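Local coordinates for protein flavin-dependent monooxygenase, oxygenase subunit HsaA (Mycobacterium tuberculosis, PDB 3AFF) that probably catalyses, as the oxygenase component of a two-component flavin-dependent monooxygenase, the ortho-hydroxylation of the steroid-derived phenol 3-HSA during cholesterol catabolism, at residues Arg7-Val12 with Phe50-Pro55; Ala14-Leu19 with Phe69-Arg74; Pro55-Gly60 with Leu221-Ala226; Ser288-Ala293 with Ile334-Arg339. All coordinates share one frame; numbering follows the deposited sequence.

Interaction 1 of 4, residues Arg7-Val12 with Phe50-Pro55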
# COMPACT_ATOMS: atom_id res chain seq x y z
N ARG A 7 -46.74 32.73 12.50
CA ARG A 7 -45.94 32.12 11.36
C ARG A 7 -44.45 32.43 11.45
O ARG A 7 -44.03 33.59 11.42
CB ARG A 7 -46.45 32.54 9.97
CG ARG A 7 -45.53 32.03 8.82
CD ARG A 7 -45.78 32.71 7.49
NE ARG A 7 -46.86 32.08 6.74
CZ ARG A 7 -47.40 32.54 5.60
NH1 ARG A 7 -46.96 33.66 4.99
NH2 ARG A 7 -48.40 31.85 5.07
N ASP A 8 -43.67 31.35 11.55
CA ASP A 8 -42.22 31.33 11.56
C ASP A 8 -41.72 30.30 10.51
O ASP A 8 -42.54 29.72 9.79
CB ASP A 8 -41.70 31.00 12.97
CG ASP A 8 -42.32 29.72 13.56
OD1 ASP A 8 -42.97 28.92 12.86
OD2 ASP A 8 -42.11 29.50 14.76
N ALA A 9 -40.41 30.12 10.41
CA ALA A 9 -39.81 29.17 9.46
C ALA A 9 -40.30 27.74 9.70
O ALA A 9 -40.65 27.03 8.76
CB ALA A 9 -38.29 29.22 9.56
N GLN A 10 -40.35 27.34 10.97
CA GLN A 10 -40.82 25.99 11.31
C GLN A 10 -42.25 25.72 10.82
O GLN A 10 -42.52 24.68 10.24
CB GLN A 10 -40.62 25.70 12.81
CG GLN A 10 -39.12 25.73 13.27
CD GLN A 10 -38.45 27.15 13.39
OE1 GLN A 10 -39.10 28.21 13.56
NE2 GLN A 10 -37.10 27.15 13.29
N SER A 11 -43.17 26.68 10.95
CA SER A 11 -44.54 26.41 10.45
C SER A 11 -44.67 26.39 8.95
O SER A 11 -45.56 25.72 8.41
CB SER A 11 -45.60 27.32 11.08
OG SER A 11 -45.56 28.63 10.55
N VAL A 12 -43.81 27.17 8.26
CA VAL A 12 -43.75 27.11 6.80
C VAL A 12 -43.33 25.74 6.42
O VAL A 12 -43.99 25.10 5.60
CB VAL A 12 -42.82 28.23 6.18
CG1 VAL A 12 -42.80 28.14 4.71
CG2 VAL A 12 -43.34 29.59 6.56
N PHE A 50 -41.85 31.66 -0.28
CA PHE A 50 -40.99 32.74 -0.83
C PHE A 50 -40.55 33.77 0.20
O PHE A 50 -39.51 34.46 0.00
CB PHE A 50 -41.64 33.42 -2.04
CG PHE A 50 -41.90 32.48 -3.15
CD1 PHE A 50 -40.84 31.94 -3.90
CD2 PHE A 50 -43.18 32.05 -3.40
CE1 PHE A 50 -41.07 31.03 -4.95
CE2 PHE A 50 -43.43 31.15 -4.43
CZ PHE A 50 -42.38 30.63 -5.21
N THR A 51 -41.25 33.83 1.33
CA THR A 51 -40.82 34.71 2.42
C THR A 51 -39.62 34.26 3.24
O THR A 51 -39.04 35.06 4.01
CB THR A 51 -41.97 35.03 3.44
OG1 THR A 51 -42.24 33.86 4.25
CG2 THR A 51 -43.24 35.47 2.69
N LEU A 52 -39.21 32.99 3.07
CA LEU A 52 -38.28 32.35 3.99
C LEU A 52 -36.99 33.10 4.17
O LEU A 52 -36.54 33.34 5.29
CB LEU A 52 -37.95 30.92 3.53
CG LEU A 52 -38.98 29.84 3.92
CD1 LEU A 52 -38.85 28.54 3.12
CD2 LEU A 52 -39.05 29.60 5.48
N LEU A 53 -36.40 33.50 3.04
CA LEU A 53 -35.12 34.20 3.01
C LEU A 53 -35.25 35.68 2.71
O LEU A 53 -34.25 36.39 2.65
CB LEU A 53 -34.24 33.52 1.95
CG LEU A 53 -33.64 32.17 2.37
CD1 LEU A 53 -32.88 31.62 1.16
CD2 LEU A 53 -32.60 32.44 3.49
N GLN A 54 -36.48 36.15 2.55
CA GLN A 54 -36.82 37.58 2.38
C GLN A 54 -36.61 38.40 3.69
O GLN A 54 -36.83 37.87 4.77
CB GLN A 54 -38.24 37.67 1.88
CG GLN A 54 -38.71 39.12 1.62
CD GLN A 54 -40.06 39.15 0.99
OE1 GLN A 54 -40.93 38.35 1.33
NE2 GLN A 54 -40.27 40.10 0.06
N PRO A 55 -36.14 39.65 3.61
CA PRO A 55 -35.95 40.43 4.84
C PRO A 55 -37.25 40.76 5.62
O PRO A 55 -38.36 40.81 5.05
CB PRO A 55 -35.20 41.68 4.36
CG PRO A 55 -34.63 41.26 3.02
CD PRO A 55 -35.59 40.36 2.43
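Leu52 meets Ala9 and Val12 through a single methyl group, and that methyl carries all the close packing between Arg7-Val12 and Phe50-Pro55. CD2 of Leu52 stands 4.1 Å from Ala9 CA and 4.2 Å from Ala9 CB, so it rests against the backbone of the first helical turn as much as against the alanine methyl. The same CD2 lies 4.1 Å from Val12 CB and equally far from Val12 CG1, roughly at right angles to the direction of Ala9 CB. With CG anti to its own carbonyl carbon (chi1 -82°), the leucine side chain extends across the gap, although its CB does not point straight at the helix; Val12 and Leu52 then run past each other in opposite directions. One methyl is thus seated between residues i and i+3 of the same helical face. This face belongs to the start of helix 9-33, in the N-terminal helical domain of the acyl-CoA dehydrogenase fold, and Phe68 of helix 65-76 packs on Leu52 as well. The solvent side is looser and polar. Asp8 occupies the N-cap position and its CB points away from Phe50-Pro55; OD1 accepts from Ser11 N at 3.0 Å, with an N-H...O angle of 154°, a capping bond at the start of the helix. Arg7, also exposed, directs its CB toward Phe50-Pro55, yet its side chain comes no nearer than 4.7 Å. Its guanidinium instead makes a weak hydrogen bond through NH2 to Asp46 O, while Thr51 OG1 is bonded to Gly48 O.

Interaction 2 of 4, residues Ala14-Leu19 with Phe69-Arg74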
# COMPACT_ATOMS: atom_id res chain seq x y z
N ALA A 14 -43.50 22.88 8.02
CA ALA A 14 -44.69 22.05 8.34
C ALA A 14 -45.77 22.08 7.25
O ALA A 14 -46.26 21.04 6.86
CB ALA A 14 -45.28 22.50 9.69
N ALA A 15 -46.09 23.29 6.77
CA ALA A 15 -47.06 23.52 5.71
C ALA A 15 -46.64 23.04 4.30
O ALA A 15 -47.48 22.67 3.49
CB ALA A 15 -47.46 25.00 5.69
N ILE A 16 -45.36 23.11 4.01
CA ILE A 16 -44.79 22.49 2.80
C ILE A 16 -45.01 20.96 2.81
O ILE A 16 -45.41 20.36 1.80
CB ILE A 16 -43.28 22.91 2.64
CG1 ILE A 16 -43.22 24.34 2.06
CG2 ILE A 16 -42.55 21.95 1.74
CD1 ILE A 16 -41.96 25.11 2.36
N ASP A 17 -44.80 20.35 3.96
CA ASP A 17 -45.15 18.97 4.12
C ASP A 17 -46.59 18.65 3.70
O ASP A 17 -46.83 17.69 2.97
CB ASP A 17 -44.91 18.57 5.55
CG ASP A 17 -43.57 17.93 5.76
OD1 ASP A 17 -42.72 17.91 4.81
OD2 ASP A 17 -43.36 17.42 6.88
N ASN A 18 -47.55 19.47 4.12
CA ASN A 18 -48.92 19.26 3.69
C ASN A 18 -49.14 19.39 2.19
O ASN A 18 -50.09 18.79 1.64
CB ASN A 18 -49.87 20.15 4.45
CG ASN A 18 -50.06 19.68 5.86
OD1 ASN A 18 -49.90 20.45 6.84
ND2 ASN A 18 -50.35 18.39 6.00
N LEU A 19 -48.25 20.14 1.53
CA LEU A 19 -48.29 20.31 0.10
C LEU A 19 -47.74 19.12 -0.72
O LEU A 19 -48.06 18.98 -1.89
CB LEU A 19 -47.51 21.57 -0.27
CG LEU A 19 -48.04 22.98 0.01
CD1 LEU A 19 -47.23 23.96 -0.86
CD2 LEU A 19 -49.50 23.11 -0.31
N PHE A 69 -32.92 25.43 2.60
CA PHE A 69 -32.49 24.28 1.73
C PHE A 69 -33.21 22.95 1.98
O PHE A 69 -33.55 22.23 1.02
CB PHE A 69 -30.95 24.15 1.68
CG PHE A 69 -30.28 25.35 1.09
CD1 PHE A 69 -30.61 25.78 -0.20
CD2 PHE A 69 -29.35 26.11 1.83
CE1 PHE A 69 -29.99 26.94 -0.76
CE2 PHE A 69 -28.73 27.24 1.30
CZ PHE A 69 -29.04 27.68 0.01
N GLU A 70 -33.56 22.68 3.25
CA GLU A 70 -34.40 21.54 3.62
C GLU A 70 -35.77 21.54 2.96
O GLU A 70 -36.22 20.53 2.43
CB GLU A 70 -34.55 21.47 5.18
CG GLU A 70 -35.63 20.53 5.67
CD GLU A 70 -35.29 19.05 5.36
OE1 GLU A 70 -36.27 18.21 5.31
OE2 GLU A 70 -34.06 18.77 5.13
N ALA A 71 -36.44 22.69 3.02
CA ALA A 71 -37.61 22.95 2.22
C ALA A 71 -37.51 22.59 0.74
O ALA A 71 -38.42 21.94 0.17
CB ALA A 71 -38.01 24.48 2.39
N THR A 72 -36.42 23.01 0.08
CA THR A 72 -36.24 22.64 -1.33
C THR A 72 -35.98 21.15 -1.55
O THR A 72 -36.33 20.59 -2.60
CB THR A 72 -35.08 23.47 -2.00
OG1 THR A 72 -33.81 23.03 -1.51
CG2 THR A 72 -35.26 24.99 -1.67
N ARG A 73 -35.26 20.54 -0.61
CA ARG A 73 -34.99 19.07 -0.63
C ARG A 73 -36.31 18.30 -0.61
O ARG A 73 -36.54 17.41 -1.46
CB ARG A 73 -34.10 18.67 0.57
CG ARG A 73 -33.55 17.18 0.46
CD ARG A 73 -33.07 16.58 1.81
NE ARG A 73 -34.11 16.59 2.84
CZ ARG A 73 -35.13 15.72 2.87
NH1 ARG A 73 -35.22 14.75 2.00
NH2 ARG A 73 -36.05 15.79 3.81
N ARG A 74 -37.20 18.65 0.32
CA ARG A 74 -38.57 18.06 0.38
C ARG A 74 -39.36 18.23 -0.89
O ARG A 74 -39.89 17.25 -1.46
CB ARG A 74 -39.40 18.64 1.54
CG ARG A 74 -38.73 18.57 2.85
CD ARG A 74 -39.67 19.01 4.04
NE ARG A 74 -38.93 18.98 5.29
CZ ARG A 74 -39.44 19.25 6.50
NH1 ARG A 74 -40.72 19.55 6.66
NH2 ARG A 74 -38.63 19.23 7.54
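Two helices of the N-terminal helical domain of the acyl-CoA dehydrogenase fold, 9-33 and 65-76, meet here through an apolar contact and, beside it, a salt-bridge network of Asp17, Glu70, Arg73 and Arg74. The apolar part is buried: Ile16 CD1 touches Ala71 CB at 4.0 Å, and Phe49 packs on both residues. In the network, Arg74 is the member that spans the gap between the helices. Its chain is extended from CG to NE and sends NH1 to within 3.2 Å of Asp17 OD1, a salt bridge in which the carboxylate and guanidinium planes are 29° apart and OD1 approaches the guanidinium obliquely. NE of Arg74 is turned back to its own helix, where it gives Glu70 OE1 a nearly straight bond of 2.8 Å (174°). Arg73 grips the same carboxylate side-on with two nitrogens, NH2 to OE1 and NE to OE2, and it also makes cation-pi contacts with Tyr250 and Trp294. Glu70 therefore probably helps to fix the rotation of both guanidinium groups. Its OE1 is shared: Arg74 NE uses the anti lone pair, while Arg73 NH2 arrives on the syn side at 2.9 Å.

Interaction 3 of 4, residues Pro55-Gly60 with Leu221-Ala226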
# COMPACT_ATOMS: atom_id res chain seq x y z
N PRO A 55 -36.14 39.65 3.61
CA PRO A 55 -35.95 40.43 4.84
C PRO A 55 -37.25 40.76 5.62
O PRO A 55 -38.36 40.81 5.05
CB PRO A 55 -35.20 41.68 4.36
CG PRO A 55 -34.63 41.26 3.02
CD PRO A 55 -35.59 40.36 2.43
N GLN A 56 -37.09 40.86 6.93
CA GLN A 56 -38.20 41.21 7.82
C GLN A 56 -38.86 42.56 7.46
O GLN A 56 -40.10 42.68 7.57
CB GLN A 56 -37.86 41.07 9.33
CG GLN A 56 -37.08 42.23 9.92
CD GLN A 56 -37.94 43.53 10.17
OE1 GLN A 56 -39.18 43.46 10.25
NE2 GLN A 56 -37.26 44.69 10.30
N GLN A 57 -38.09 43.56 7.01
CA GLN A 57 -38.73 44.85 6.61
C GLN A 57 -39.74 44.68 5.50
O GLN A 57 -40.62 45.51 5.32
CB GLN A 57 -37.72 45.92 6.21
CG GLN A 57 -36.89 45.53 4.96
CD GLN A 57 -36.16 46.73 4.36
OE1 GLN A 57 -36.74 47.80 4.14
NE2 GLN A 57 -34.87 46.57 4.14
N TRP A 58 -39.66 43.57 4.77
CA TRP A 58 -40.59 43.31 3.70
C TRP A 58 -41.64 42.29 4.07
O TRP A 58 -42.39 41.83 3.21
CB TRP A 58 -39.80 42.88 2.43
CG TRP A 58 -38.83 43.97 1.95
CD1 TRP A 58 -37.46 43.89 1.89
CD2 TRP A 58 -39.17 45.27 1.46
NE1 TRP A 58 -36.93 45.04 1.43
CE2 TRP A 58 -37.95 45.91 1.11
CE3 TRP A 58 -40.38 45.97 1.26
CZ2 TRP A 58 -37.90 47.23 0.64
CZ3 TRP A 58 -40.33 47.28 0.75
CH2 TRP A 58 -39.10 47.88 0.45
N GLY A 59 -41.70 41.93 5.37
CA GLY A 59 -42.52 40.81 5.87
C GLY A 59 -41.95 39.39 5.72
O GLY A 59 -42.73 38.38 5.73
N GLY A 60 -40.62 39.29 5.57
CA GLY A 60 -40.00 38.00 5.28
C GLY A 60 -39.55 37.41 6.61
O GLY A 60 -39.62 38.08 7.61
N LEU A 221 -26.99 45.63 2.87
CA LEU A 221 -26.54 45.28 4.22
C LEU A 221 -26.78 46.39 5.25
O LEU A 221 -26.89 46.11 6.43
CB LEU A 221 -25.08 44.88 4.21
CG LEU A 221 -24.70 43.60 3.42
CD1 LEU A 221 -23.16 43.45 3.36
CD2 LEU A 221 -25.34 42.32 3.97
N ALA A 222 -26.87 47.63 4.78
CA ALA A 222 -27.12 48.82 5.60
C ALA A 222 -28.55 48.82 6.16
O ALA A 222 -28.79 49.43 7.22
CB ALA A 222 -26.85 50.10 4.76
N THR A 223 -29.48 48.12 5.50
CA THR A 223 -30.89 48.04 5.94
C THR A 223 -31.36 46.60 6.28
O THR A 223 -32.42 46.44 6.88
CB THR A 223 -31.84 48.68 4.87
OG1 THR A 223 -31.52 48.19 3.54
CG2 THR A 223 -31.73 50.24 4.87
N ASN A 224 -30.58 45.58 5.91
CA ASN A 224 -30.88 44.18 6.22
C ASN A 224 -29.75 43.53 6.98
O ASN A 224 -28.76 43.03 6.42
CB ASN A 224 -31.20 43.38 4.95
CG ASN A 224 -32.33 43.96 4.20
OD1 ASN A 224 -33.39 44.22 4.78
ND2 ASN A 224 -32.14 44.18 2.88
N SER A 225 -29.92 43.57 8.30
CA SER A 225 -28.85 43.28 9.25
C SER A 225 -28.84 41.80 9.70
O SER A 225 -27.92 41.37 10.39
CB SER A 225 -28.96 44.27 10.48
OG SER A 225 -30.11 43.96 11.28
N ALA A 226 -29.85 41.01 9.32
CA ALA A 226 -29.94 39.62 9.74
C ALA A 226 -28.66 38.87 9.31
O ALA A 226 -28.10 39.13 8.23
CB ALA A 226 -31.22 38.92 9.18
O HOH W 1 -34.94 43.87 7.01
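Gln57 and Asn224 make the direct hydrogen bond between Pro55-Gly60 and Leu221-Ala226. Gln57 NE2 donates to Asn224 OD1 at 2.8 Å with an almost straight N-H...O angle of 171°. The acceptor lies in the plane of the glutamine amide, whereas the donor is tilted 33° out of the asparagine carbonyl plane; the two amides are well inclined to each other. CG of Gln57 sits between its backbone N and carbonyl carbon (chi1 63°), and the chain extended beyond it brings NE2 across to the asparagine.

A water adds a second polar link. It accepts from Gln57 N at 3.2 Å and donates to Asn224 OD1 at 2.7 Å, so this one oxygen receives both the side chain and, through the water, the backbone of Gln57.

Van der Waals contact comes from the proline ring. Pro55 CB lies 3.1 Å from Asn224 OD1, and CG is 3.7 Å from Asn224 CG. Thr223 CB is 3.8 Å from Gln57 NE2; the Thr223 hydroxyl, OG1, is hydrogen-bonded to Gln101 OE1.

The contact ties a loop of the N-terminal helical domain of the acyl-CoA dehydrogenase fold to the loop leading into helix 233-259, away from the probable flavin-binding residues. Gln57 OE1 bonds to Gln101 NE2. Because Asn224 ND2 gives its hydrogens to Ala97 O and Gln104 OE1, OD1 is left as the acceptor, which probably fixes the flip of both amides.

Interaction 4 of 4, residues Ser288-Ala293 with Ile334-Arg339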
# COMPACT_ATOMS: atom_id res chain seq x y z
N SER A 288 -27.90 5.10 2.27
CA SER A 288 -27.01 5.71 3.21
C SER A 288 -26.01 6.63 2.55
O SER A 288 -25.51 7.49 3.22
CB SER A 288 -26.28 4.65 4.04
OG SER A 288 -25.52 3.82 3.18
N ASP A 289 -25.72 6.45 1.25
CA ASP A 289 -24.95 7.41 0.50
C ASP A 289 -25.74 8.71 0.33
O ASP A 289 -25.19 9.78 0.38
CB ASP A 289 -24.57 6.87 -0.89
CG ASP A 289 -23.45 5.82 -0.84
OD1 ASP A 289 -22.77 5.68 0.19
OD2 ASP A 289 -23.24 5.12 -1.86
N ILE A 290 -27.03 8.58 0.08
CA ILE A 290 -27.92 9.73 -0.13
C ILE A 290 -28.00 10.55 1.16
O ILE A 290 -27.84 11.77 1.13
CB ILE A 290 -29.30 9.24 -0.61
CG1 ILE A 290 -29.15 8.64 -2.01
CG2 ILE A 290 -30.33 10.33 -0.54
CD1 ILE A 290 -30.42 8.07 -2.65
N ASP A 291 -28.25 9.88 2.28
CA ASP A 291 -28.30 10.60 3.56
C ASP A 291 -26.94 11.17 3.94
O ASP A 291 -26.88 12.26 4.51
CB ASP A 291 -28.94 9.79 4.70
CG ASP A 291 -29.84 10.66 5.63
OD1 ASP A 291 -30.94 11.09 5.21
OD2 ASP A 291 -29.44 10.92 6.80
N ALA A 292 -25.83 10.48 3.62
CA ALA A 292 -24.48 11.04 3.88
C ALA A 292 -24.21 12.30 3.00
O ALA A 292 -23.60 13.24 3.48
CB ALA A 292 -23.35 10.00 3.69
N ALA A 293 -24.67 12.29 1.75
CA ALA A 293 -24.47 13.41 0.81
C ALA A 293 -25.22 14.63 1.38
O ALA A 293 -24.70 15.75 1.41
CB ALA A 293 -25.03 13.04 -0.61
N ILE A 334 -26.27 11.23 -7.48
CA ILE A 334 -26.59 10.82 -8.82
C ILE A 334 -26.16 9.32 -8.98
O ILE A 334 -26.87 8.52 -9.63
CB ILE A 334 -25.90 11.72 -9.93
CG1 ILE A 334 -26.89 12.71 -10.57
CG2 ILE A 334 -25.52 10.95 -11.12
CD1 ILE A 334 -26.74 14.13 -10.01
N ALA A 335 -25.02 8.96 -8.43
CA ALA A 335 -24.55 7.54 -8.55
C ALA A 335 -25.64 6.56 -8.02
O ALA A 335 -26.00 5.61 -8.69
CB ALA A 335 -23.30 7.37 -7.76
N SER A 336 -26.14 6.84 -6.82
CA SER A 336 -27.26 6.15 -6.19
C SER A 336 -28.52 6.18 -7.04
O SER A 336 -29.18 5.20 -7.15
CB SER A 336 -27.56 6.80 -4.86
OG SER A 336 -26.51 6.60 -3.94
N ILE A 337 -28.89 7.33 -7.59
CA ILE A 337 -30.01 7.37 -8.53
C ILE A 337 -29.79 6.43 -9.72
O ILE A 337 -30.72 5.74 -10.16
CB ILE A 337 -30.31 8.81 -9.04
CG1 ILE A 337 -30.74 9.69 -7.89
CG2 ILE A 337 -31.36 8.78 -10.10
CD1 ILE A 337 -30.93 11.16 -8.26
N ASP A 338 -28.58 6.41 -10.25
CA ASP A 338 -28.21 5.47 -11.29
C ASP A 338 -28.39 3.96 -10.91
O ASP A 338 -29.01 3.21 -11.68
CB ASP A 338 -26.79 5.74 -11.77
CG ASP A 338 -26.66 6.98 -12.69
OD1 ASP A 338 -27.68 7.54 -13.17
OD2 ASP A 338 -25.48 7.34 -12.97
N ARG A 339 -27.85 3.54 -9.75
CA ARG A 339 -28.06 2.16 -9.23
C ARG A 339 -29.56 1.92 -9.07
O ARG A 339 -30.12 0.96 -9.57
CB ARG A 339 -27.27 1.87 -7.92
CG ARG A 339 -25.75 2.15 -8.06
CD ARG A 339 -24.76 1.51 -6.99
NE ARG A 339 -24.34 2.52 -5.99
CZ ARG A 339 -23.21 3.24 -6.09
NH1 ARG A 339 -22.95 4.16 -5.17
NH2 ARG A 339 -22.36 3.02 -7.09
O HOH W 2 -25.07 4.01 -3.74
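Asp289, Ser336 and Arg339 are brought together by a similar first torsion: CG of both charged residues and OG of the serine lie anti to their own carbonyl carbons (for Asp289, chi1 -75°). The arginine chain then bends at chi3, which carries its guanidinium back toward Asp289. NH1 reaches Asp289 OD2 at 3.5 Å, with an N-H...O angle of 133°: a salt bridge whose hydrogen bond is weak. The aspartate oxygen sits at the edge of the guanidinium, near its plane, although the two flat groups are turned steeply against each other.

A water gives the polar group a shorter connection. It donates to Asp289 OD2 at 2.8 Å and accepts from Arg339 NH1 at 2.6 Å, lying in the guanidinium plane; it is also hydrogen-bonded to Ser336 OG at 3.0 Å. The serine hydroxyl is bonded to Arg332 O of its own helix too.

Beneath this polar side the helices touch through carbon. Ile290 lays CG1 at 3.7 Å and CD1 at 3.8 Å from Ser336 CB; the short serine side chain probably allows Ile290 to lie close to helix 316-342.

The segment axes approach to 9.5 Å and run nearly antiparallel, at 160°. Both helices, 286-309 and 316-342, belong to the C-terminal helical bundle of the acyl-CoA dehydrogenase fold; helix 233-259 packs against Ile290 and Ile337, and helix 354-370 packs on Ile337 through Trp359 and Ala362.

In the fold
Interactions 1 and 2 both use helix 9-33 and touch each other where Leu52 CD1 lies 4.2 Å from Ala71 CB, so their apolar parts are continuous. Interaction 1 is the buried one and relies on carbon contacts across its segments; the other three are partly buried and add polar links. Interaction 3 shares Pro55 with interaction 1 and joins loops through neutral amides and a water. Interactions 2 and 4 both pair helices with an aspartate-arginine salt bridge beside an isoleucine, the bridge in interaction 4 being longer and supplemented by water. Interaction 4 lies in the C-terminal domain, its nearest atoms about 6 Å from those of interaction 2 but its centre about 37 Å from that of interaction 3.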